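Local atomic coordinates of alkyl hydroperoxide reductase, C subunit (Enterococcus faecalis, PDB entry 5Y63), a protein that probably reduces hydrogen peroxide and organic hydroperoxides to water and alcohols as a thiol-dependent peroxiredoxin, protecting the cell from oxidative stress. Residues A[39-51]-A[65-78]. Residues are numbered along the deposited sequence; the frame is centred on the assembly and turned at random.
Sequences DILGKWSIFFFYP and MQEHYAHLQELNCE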
ATOM      1  N   ASP A  39      41.989  -2.081   7.519  1.00 71.85           N
ATOM      2  CA  ASP A  39      43.070  -1.728   8.443  1.00 72.29           C
ATOM      3  C   ASP A  39      42.803  -2.204   9.875  1.00 71.11           C
ATOM      4  O   ASP A  39      43.738  -2.408  10.651  1.00 71.46           O
ATOM      5  CB  ASP A  39      43.304  -0.213   8.441  1.00 72.14           C
ATOM      6  CG  ASP A  39      43.734   0.315   7.079  1.00 74.80           C
ATOM      7  OD1 ASP A  39      43.258  -0.209   6.048  1.00 76.92           O
ATOM      8  OD2 ASP A  39      44.544   1.264   7.041  1.00 76.59           O
ATOM      9  N   ILE A  40      41.527  -2.385  10.211  1.00 69.37           N
ATOM     10  CA  ILE A  40      41.118  -2.792  11.552  1.00 67.74           C
ATOM     11  C   ILE A  40      41.205  -4.306  11.740  1.00 66.95           C
ATOM     12  O   ILE A  40      41.616  -4.772  12.804  1.00 67.44           O
ATOM     13  CB  ILE A  40      39.686  -2.306  11.848  1.00 68.42           C
ATOM     14  CG1 ILE A  40      39.618  -0.778  11.751  1.00 68.30           C
ATOM     15  CG2 ILE A  40      39.232  -2.759  13.230  1.00 68.42           C
ATOM     16  CD1 ILE A  40      38.239  -0.254  11.435  1.00 68.33           C
ATOM     17  N   LEU A  41      40.811  -5.069  10.721  1.00 66.76           N
ATOM     18  CA  LEU A  41      40.905  -6.537  10.765  1.00 67.62           C
ATOM     19  C   LEU A  41      42.337  -7.015  11.010  1.00 67.90           C
ATOM     20  O   LEU A  41      43.295  -6.390  10.553  1.00 68.83           O
ATOM     21  CB  LEU A  41      40.384  -7.169   9.465  1.00 69.43           C
ATOM     22  CG  LEU A  41      38.909  -7.584   9.426  1.00 69.55           C
ATOM     23  CD1 LEU A  41      37.991  -6.376   9.375  1.00 68.31           C
ATOM     24  CD2 LEU A  41      38.650  -8.497   8.235  1.00 71.70           C
ATOM     25  N   GLY A  42      42.468  -8.129  11.729  1.00 66.66           N
ATOM     26  CA  GLY A  42      43.773  -8.721  12.016  1.00 67.37           C
ATOM     27  C   GLY A  42      44.178  -8.552  13.464  1.00 66.08           C
ATOM     28  O   GLY A  42      44.712  -9.477  14.074  1.00 66.77           O
ATOM     29  N   LYS A  43      43.936  -7.362  14.007  1.00 64.43           N
ATOM     30  CA  LYS A  43      44.162  -7.086  15.421  1.00 63.51           C
ATOM     31  C   LYS A  43      42.837  -6.854  16.131  1.00 60.71           C
ATOM     32  O   LYS A  43      41.822  -6.576  15.492  1.00 59.48           O
ATOM     33  CB  LYS A  43      45.026  -5.835  15.585  1.00 64.36           C
ATOM     34  CG  LYS A  43      46.437  -5.956  15.042  1.00 66.75           C
ATOM     35  CD  LYS A  43      47.254  -4.722  15.395  1.00 67.46           C
ATOM     36  CE  LYS A  43      48.719  -4.881  15.023  1.00 69.33           C
ATOM     37  NZ  LYS A  43      48.925  -4.853  13.551  1.00 70.58           N
ATOM     38  N   TRP A  44      42.855  -6.960  17.458  1.00 58.96           N
ATOM     39  CA  TRP A  44      41.753  -6.465  18.280  1.00 56.06           C
ATOM     40  C   TRP A  44      41.710  -4.949  18.155  1.00 54.86           C
ATOM     41  O   TRP A  44      42.686  -4.322  17.735  1.00 55.57           O
ATOM     42  CB  TRP A  44      41.918  -6.869  19.749  1.00 55.41           C
ATOM     43  CG  TRP A  44      41.534  -8.290  20.017  1.00 55.58           C
ATOM     44  CD1 TRP A  44      42.319  -9.392  19.863  1.00 56.55           C
ATOM     45  CD2 TRP A  44      40.264  -8.765  20.481  1.00 54.96           C
ATOM     46  NE1 TRP A  44      41.620 -10.525  20.202  1.00 56.36           N
ATOM     47  CE2 TRP A  44      40.357 -10.168  20.587  1.00 55.24           C
ATOM     48  CE3 TRP A  44      39.058  -8.141  20.821  1.00 54.30           C
ATOM     49  CZ2 TRP A  44      39.289 -10.961  21.016  1.00 54.79           C
ATOM     50  CZ3 TRP A  44      37.996  -8.931  21.246  1.00 53.91           C
ATOM     51  CH2 TRP A  44      38.121 -10.326  21.339  1.00 53.86           C
ATOM     52  N   SER A  45      40.573  -4.362  18.505  1.00 53.11           N
ATOM     53  CA  SER A  45      40.399  -2.926  18.358  1.00 51.69           C
ATOM     54  C   SER A  45      39.414  -2.375  19.369  1.00 50.03           C
ATOM     55  O   SER A  45      38.406  -3.010  19.685  1.00 49.12           O
ATOM     56  CB  SER A  45      39.930  -2.592  16.941  1.00 51.70           C
ATOM     57  OG  SER A  45      38.744  -3.292  16.624  1.00 51.15           O
ATOM     58  N   ILE A  46      39.728  -1.187  19.877  1.00 49.25           N
ATOM     59  CA  ILE A  46      38.841  -0.454  20.760  1.00 48.33           C
ATOM     60  C   ILE A  46      38.486   0.866  20.096  1.00 47.90           C
ATOM     61  O   ILE A  46      39.351   1.718  19.902  1.00 48.37           O
ATOM     62  CB  ILE A  46      39.493  -0.180  22.129  1.00 48.64           C
ATOM     63  CG1 ILE A  46      39.722  -1.496  22.878  1.00 49.12           C
ATOM     64  CG2 ILE A  46      38.617   0.750  22.962  1.00 48.34           C
ATOM     65  CD1 ILE A  46      40.618  -1.369  24.093  1.00 49.89           C
ATOM     66  N   PHE A  47      37.214   1.021  19.734  1.00 47.50           N
ATOM     67  CA  PHE A  47      36.697   2.310  19.287  1.00 46.89           C
ATOM     68  C   PHE A  47      36.346   3.132  20.522  1.00 46.44           C
ATOM     69  O   PHE A  47      35.602   2.670  21.382  1.00 46.61           O
ATOM     70  CB  PHE A  47      35.475   2.130  18.387  1.00 46.48           C
ATOM     71  CG  PHE A  47      35.808   1.590  17.028  1.00 46.89           C
ATOM     72  CD1 PHE A  47      35.976   0.226  16.832  1.00 47.19           C
ATOM     73  CD2 PHE A  47      35.969   2.446  15.947  1.00 47.20           C
ATOM     74  CE1 PHE A  47      36.293  -0.275  15.582  1.00 47.85           C
ATOM     75  CE2 PHE A  47      36.284   1.951  14.693  1.00 47.92           C
ATOM     76  CZ  PHE A  47      36.446   0.589  14.511  1.00 48.19           C
ATOM     77  N   PHE A  48      36.899   4.339  20.608  1.00 45.87           N
ATOM     78  CA  PHE A  48      36.731   5.186  21.782  1.00 45.42           C
ATOM     79  C   PHE A  48      36.042   6.490  21.387  1.00 45.28           C
ATOM     80  O   PHE A  48      36.692   7.489  21.071  1.00 44.83           O
ATOM     81  CB  PHE A  48      38.090   5.454  22.432  1.00 46.05           C
ATOM     82  CG  PHE A  48      37.998   6.008  23.825  1.00 46.17           C
ATOM     83  CD1 PHE A  48      37.860   5.155  24.910  1.00 46.29           C
ATOM     84  CD2 PHE A  48      38.056   7.377  24.052  1.00 45.88           C
ATOM     85  CE1 PHE A  48      37.776   5.657  26.197  1.00 46.48           C
ATOM     86  CE2 PHE A  48      37.975   7.883  25.335  1.00 46.01           C
ATOM     87  CZ  PHE A  48      37.836   7.022  26.409  1.00 46.66           C
ATOM     88  N   PHE A  49      34.712   6.462  21.396  1.00 44.91           N
ATOM     89  CA  PHE A  49      33.912   7.631  21.047  1.00 44.19           C
ATOM     90  C   PHE A  49      33.958   8.673  22.158  1.00 44.71           C
ATOM     91  O   PHE A  49      33.947   8.324  23.337  1.00 44.90           O
ATOM     92  CB  PHE A  49      32.461   7.229  20.793  1.00 43.25           C
ATOM     93  CG  PHE A  49      32.247   6.527  19.492  1.00 42.21           C
ATOM     94  CD1 PHE A  49      32.350   5.150  19.406  1.00 41.85           C
ATOM     95  CD2 PHE A  49      31.927   7.245  18.353  1.00 42.11           C
ATOM     96  CE1 PHE A  49      32.143   4.500  18.204  1.00 41.72           C
ATOM     97  CE2 PHE A  49      31.718   6.604  17.149  1.00 42.13           C
ATOM     98  CZ  PHE A  49      31.827   5.229  17.073  1.00 41.97           C
ATOM     99  N   TYR A  50      34.002   9.948  21.774  1.00 45.39           N
ATOM    100  CA  TYR A  50      33.948  11.053  22.734  1.00 46.02           C
ATOM    101  C   TYR A  50      33.278  12.280  22.095  1.00 46.75           C
ATOM    102  O   TYR A  50      33.339  12.448  20.878  1.00 45.93           O
ATOM    103  CB  TYR A  50      35.354  11.392  23.248  1.00 46.26           C
ATOM    104  CG  TYR A  50      36.268  11.961  22.191  1.00 45.56           C
ATOM    105  CD1 TYR A  50      36.918  11.131  21.289  1.00 45.11           C
ATOM    106  CD2 TYR A  50      36.475  13.332  22.088  1.00 45.86           C
ATOM    107  CE1 TYR A  50      37.746  11.648  20.311  1.00 45.31           C
ATOM    108  CE2 TYR A  50      37.299  13.860  21.114  1.00 45.79           C
ATOM    109  CZ  TYR A  50      37.936  13.014  20.228  1.00 45.40           C
ATOM    110  OH  TYR A  50      38.758  13.532  19.257  1.00 45.42           O
ATOM    111  N   PRO A  51      32.643  13.140  22.916  1.00 48.73           N
ATOM    112  CA  PRO A  51      31.780  14.206  22.384  1.00 50.21           C
ATOM    113  C   PRO A  51      32.455  15.275  21.524  1.00 51.69           C
ATOM    114  O   PRO A  51      32.031  15.491  20.389  1.00 52.39           O
ATOM    115  CB  PRO A  51      31.178  14.842  23.646  1.00 50.38           C
ATOM    116  CG  PRO A  51      31.324  13.811  24.709  1.00 49.98           C
ATOM    117  CD  PRO A  51      32.603  13.105  24.388  1.00 49.43           C
ATOM    118  N   MET A  65      43.723   6.723  28.235  1.00 66.27           N
ATOM    119  CA  MET A  65      43.815   5.677  27.214  1.00 65.02           C
ATOM    120  C   MET A  65      45.225   5.596  26.632  1.00 66.45           C
ATOM    121  O   MET A  65      45.666   4.523  26.222  1.00 67.28           O
ATOM    122  CB  MET A  65      42.796   5.907  26.090  1.00 62.75           C
ATOM    123  CG  MET A  65      41.380   5.489  26.447  1.00 60.64           C
ATOM    124  SD  MET A  65      41.221   3.708  26.692  1.00 58.88           S
ATOM    125  CE  MET A  65      41.278   3.102  25.009  1.00 58.48           C
ATOM    126  N   GLN A  66      45.927   6.725  26.595  1.00 67.92           N
ATOM    127  CA  GLN A  66      47.314   6.752  26.131  1.00 69.77           C
ATOM    128  C   GLN A  66      48.247   6.018  27.096  1.00 71.13           C
ATOM    129  O   GLN A  66      49.128   5.279  26.659  1.00 73.08           O
ATOM    130  CB  GLN A  66      47.792   8.197  25.920  1.00 70.10           C
ATOM    131  CG  GLN A  66      49.251   8.331  25.497  1.00 71.21           C
ATOM    132  CD  GLN A  66      49.618   7.430  24.329  1.00 71.04           C
ATOM    133  OE1 GLN A  66      48.864   7.310  23.364  1.00 70.69           O
ATOM    134  NE2 GLN A  66      50.782   6.795  24.409  1.00 72.42           N
ATOM    135  N   GLU A  67      48.050   6.219  28.397  1.00 71.51           N
ATOM    136  CA  GLU A  67      48.850   5.532  29.415  1.00 72.23           C
ATOM    137  C   GLU A  67      48.780   4.011  29.280  1.00 70.24           C
ATOM    138  O   GLU A  67      49.780   3.322  29.484  1.00 71.96           O
ATOM    139  CB  GLU A  67      48.404   5.938  30.821  1.00 74.43           C
ATOM    140  CG  GLU A  67      48.761   7.365  31.199  1.00 77.18           C
ATOM    141  CD  GLU A  67      48.272   7.737  32.584  1.00 80.12           C
ATOM    142  OE1 GLU A  67      48.523   6.964  33.535  1.00 81.92           O
ATOM    143  OE2 GLU A  67      47.641   8.808  32.723  1.00 82.02           O
ATOM    144  N   HIS A  68      47.605   3.495  28.930  1.00 67.01           N
ATOM    145  CA  HIS A  68      47.398   2.055  28.790  1.00 65.80           C
ATOM    146  C   HIS A  68      47.534   1.578  27.344  1.00 65.51           C
ATOM    147  O   HIS A  68      47.248   0.418  27.046  1.00 64.62           O
ATOM    148  CB  HIS A  68      46.016   1.670  29.324  1.00 64.13           C
ATOM    149  CG  HIS A  68      45.791   2.056  30.752  1.00 63.91           C
ATOM    150  ND1 HIS A  68      45.447   3.336  31.132  1.00 63.84           N
ATOM    151  CD2 HIS A  68      45.854   1.330  31.893  1.00 64.32           C
ATOM    152  CE1 HIS A  68      45.311   3.382  32.445  1.00 64.18           C
ATOM    153  NE2 HIS A  68      45.552   2.178  32.930  1.00 64.82           N
ATOM    154  N   TYR A  69      47.978   2.459  26.450  1.00 66.25           N
ATOM    155  CA  TYR A  69      48.071   2.128  25.029  1.00 67.69           C
ATOM    156  C   TYR A  69      49.198   1.138  24.755  1.00 69.55           C
ATOM    157  O   TYR A  69      49.058   0.259  23.903  1.00 70.20           O
ATOM    158  CB  TYR A  69      48.264   3.396  24.190  1.00 68.03           C
ATOM    159  CG  TYR A  69      48.372   3.142  22.700  1.00 68.42           C
ATOM    160  CD1 TYR A  69      47.421   2.374  22.032  1.00 68.06           C
ATOM    161  CD2 TYR A  69      49.420   3.680  21.958  1.00 69.65           C
ATOM    162  CE1 TYR A  69      47.518   2.141  20.669  1.00 68.47           C
ATOM    163  CE2 TYR A  69      49.524   3.455  20.596  1.00 70.13           C
ATOM    164  CZ  TYR A  69      48.571   2.685  19.955  1.00 69.27           C
ATOM    165  OH  TYR A  69      48.671   2.460  18.602  1.00 68.83           O
ATOM    166  N   ALA A  70      50.307   1.281  25.476  1.00 70.93           N
ATOM    167  CA  ALA A  70      51.427   0.350  25.362  1.00 72.26           C
ATOM    168  C   ALA A  70      51.022  -1.051  25.818  1.00 72.46           C
ATOM    169  O   ALA A  70      51.399  -2.044  25.196  1.00 73.26           O
ATOM    170  CB  ALA A  70      52.615   0.845  26.169  1.00 73.76           C
ATOM    171  N   HIS A  71      50.256  -1.124  26.903  1.00 72.49           N
ATOM    172  CA  HIS A  71      49.747  -2.400  27.406  1.00 73.62           C
ATOM    173  C   HIS A  71      48.722  -3.020  26.446  1.00 73.23           C
ATOM    174  O   HIS A  71      48.671  -4.242  26.294  1.00 73.77           O
ATOM    175  CB  HIS A  71      49.144  -2.217  28.805  1.00 73.96           C
ATOM    176  CG  HIS A  71      48.618  -3.482  29.413  1.00 75.05           C
ATOM    177  ND1 HIS A  71      49.192  -4.717  29.191  1.00 76.89           N
ATOM    178  CD2 HIS A  71      47.582  -3.697  30.259  1.00 74.73           C
ATOM    179  CE1 HIS A  71      48.524  -5.638  29.860  1.00 76.58           C
ATOM    180  NE2 HIS A  71      47.542  -5.047  30.518  1.00 75.66           N
ATOM    181  N   LEU A  72      47.913  -2.177  25.804  1.00 72.17           N
ATOM    182  CA  LEU A  72      46.969  -2.636  24.781  1.00 70.81           C
ATOM    183  C   LEU A  72      47.702  -3.112  23.528  1.00 71.63           C
ATOM    184  O   LEU A  72      47.358  -4.151  22.961  1.00 71.59           O
ATOM    185  CB  LEU A  72      45.971  -1.528  24.426  1.00 69.22           C
ATOM    186  CG  LEU A  72      44.921  -1.246  25.507  1.00 68.00           C
ATOM    187  CD1 LEU A  72      44.328   0.146  25.346  1.00 67.03           C
ATOM    188  CD2 LEU A  72      43.828  -2.304  25.496  1.00 66.92           C
ATOM    189  N   GLN A  73      48.710  -2.350  23.106  1.00 72.61           N
ATOM    190  CA  GLN A  73      49.618  -2.768  22.031  1.00 73.56           C
ATOM    191  C   GLN A  73      50.181  -4.162  22.304  1.00 74.04           C
ATOM    192  O   GLN A  73      50.217  -5.012  21.412  1.00 73.04           O
ATOM    193  CB  GLN A  73      50.775  -1.774  21.882  1.00 74.83           C
ATOM    194  CG  GLN A  73      50.436  -0.519  21.099  1.00 74.95           C
ATOM    195  CD  GLN A  73      50.514  -0.735  19.598  1.00 76.66           C
ATOM    196  OE1 GLN A  73      49.671  -1.419  19.015  1.00 77.26           O
ATOM    197  NE2 GLN A  73      51.527  -0.148  18.964  1.00 77.62           N
ATOM    198  N   GLU A  74      50.613  -4.381  23.545  1.00 74.73           N
ATOM    199  CA  GLU A  74      51.159  -5.670  23.978  1.00 76.28           C
ATOM    200  C   GLU A  74      50.134  -6.799  23.821  1.00 74.50           C
ATOM    201  O   GLU A  74      50.500  -7.932  23.510  1.00 75.11           O
ATOM    202  CB  GLU A  74      51.628  -5.591  25.438  1.00 77.71           C
ATOM    203  CG  GLU A  74      52.597  -6.690  25.858  1.00 79.73           C
ATOM    204  CD  GLU A  74      53.996  -6.495  25.303  1.00 82.16           C
ATOM    205  OE1 GLU A  74      54.478  -5.342  25.280  1.00 82.90           O
ATOM    206  OE2 GLU A  74      54.620  -7.500  24.898  1.00 83.95           O
ATOM    207  N   LEU A  75      48.857  -6.477  24.031  1.00 71.65           N
ATOM    208  CA  LEU A  75      47.758  -7.437  23.866  1.00 69.48           C
ATOM    209  C   LEU A  75      47.248  -7.539  22.416  1.00 68.38           C
ATOM    210  O   LEU A  75      46.154  -8.057  22.177  1.00 66.44           O
ATOM    211  CB  LEU A  75      46.600  -7.066  24.804  1.00 67.62           C
ATOM    212  CG  LEU A  75      46.893  -7.166  26.304  1.00 67.45           C
ATOM    213  CD1 LEU A  75      45.888  -6.365  27.116  1.00 66.07           C
ATOM    214  CD2 LEU A  75      46.904  -8.617  26.757  1.00 68.06           C
ATOM    215  N   ASN A  76      48.046  -7.058  21.460  1.00 68.66           N
ATOM    216  CA  ASN A  76      47.704  -7.098  20.036  1.00 67.76           C
ATOM    217  C   ASN A  76      46.427  -6.309  19.723  1.00 64.92           C
ATOM    218  O   ASN A  76      45.603  -6.737  18.910  1.00 64.55           O
ATOM    219  CB  ASN A  76      47.585  -8.554  19.560  1.00 68.78           C
ATOM    220  CG  ASN A  76      47.728  -8.695  18.052  1.00 70.30           C
ATOM    221  OD1 ASN A  76      48.613  -8.093  17.438  1.00 71.53           O
ATOM    222  ND2 ASN A  76      46.860  -9.503  17.448  1.00 70.24           N
ATOM    223  N   CYS A  77      46.278  -5.151  20.364  1.00 62.43           N
ATOM    224  CA  CYS A  77      45.072  -4.339  20.221  1.00 60.21           C
ATOM    225  C   CYS A  77      45.384  -2.893  19.847  1.00 59.65           C
ATOM    226  O   CYS A  77      46.201  -2.239  20.494  1.00 59.70           O
ATOM    227  CB  CYS A  77      44.257  -4.358  21.513  1.00 59.01           C
ATOM    228  SG  CYS A  77      42.671  -3.506  21.362  1.00 56.71           S
ATOM    229  N   GLU A  78      44.713  -2.405  18.804  1.00 58.71           N
ATOM    230  CA  GLU A  78      44.822  -1.018  18.369  1.00 58.13           C
ATOM    231  C   GLU A  78      43.689  -0.193  18.987  1.00 57.05           C
ATOM    232  O   GLU A  78      42.636  -0.732  19.335  1.00 56.78           O
ATOM    233  CB  GLU A  78      44.766  -0.952  16.838  1.00 58.80           C
ATOM    234  CG  GLU A  78      45.022   0.422  16.231  1.00 59.18           C
ATOM    235  CD  GLU A  78      46.377   0.995  16.601  1.00 60.70           C
ATOM    236  OE1 GLU A  78      46.417   1.937  17.420  1.00 60.21           O
ATOM    237  OE2 GLU A  78      47.401   0.500  16.081  1.00 63.08           O
TER
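Strand 44-49 pairs in parallel with the start of strand 77-83, and the end of helix 58-67 and helix 69-74 pack on one face of the sheet they form. Trp-44 lies beside Cys-77 and Ser-45 beside Glu-78. Three backbone hydrogen bonds join the strands. Trp-44 N donates to Asn-76 O at 3.1 Å. Glu-78 N reaches Trp-44 O at 3.0 Å, and Ile-46 N reaches Glu-78 O at 3.0 Å. Asn-76, with positive phi, ends helix 69-74 in a Schellman motif and turns the chain into the strand.

Trp-44, Ile-46, Phe-48 and Cys-77 share the helix-covered face. Ile-46 sends CD1 across the end of Leu-72 at about a right angle, 3.6 Å from its CD2. CG1 of Ile-46 lies 3.9 Å from Cys-77 SG. The other branch of Ile-46, CG2, meets Met-65 CE. Phe-48 holds its CG opposite the backbone N (chi1 -165°), which carries the ring toward Met-65. Met-65 CG sits over one ring face as a CH-pi contact, 3.9 Å from the centroid of the Phe-48 ring. The Met-65 chain bends at chi2 and chi3, and SD follows obliquely as a Met-aromatic contact. Arg-154 makes a cation-pi contact with the same ring.

At the exposed end, the aliphatic chain of Lys-43 crosses Asn-76. Glu-78 points to the Ser-45 face, and its carboxylate is met by Tyr-69 of helix 69-74. Tyr-69 OH donates a hydrogen bond to Glu-78 OE1 at 2.6 Å, which ties the helix to the strand.

Helix 58-67 also carries Cys-58, the predicted peroxidatic cysteine. The whole is a right-handed beta-alpha-beta crossover, as in the thioredoxin fold of peroxiredoxins.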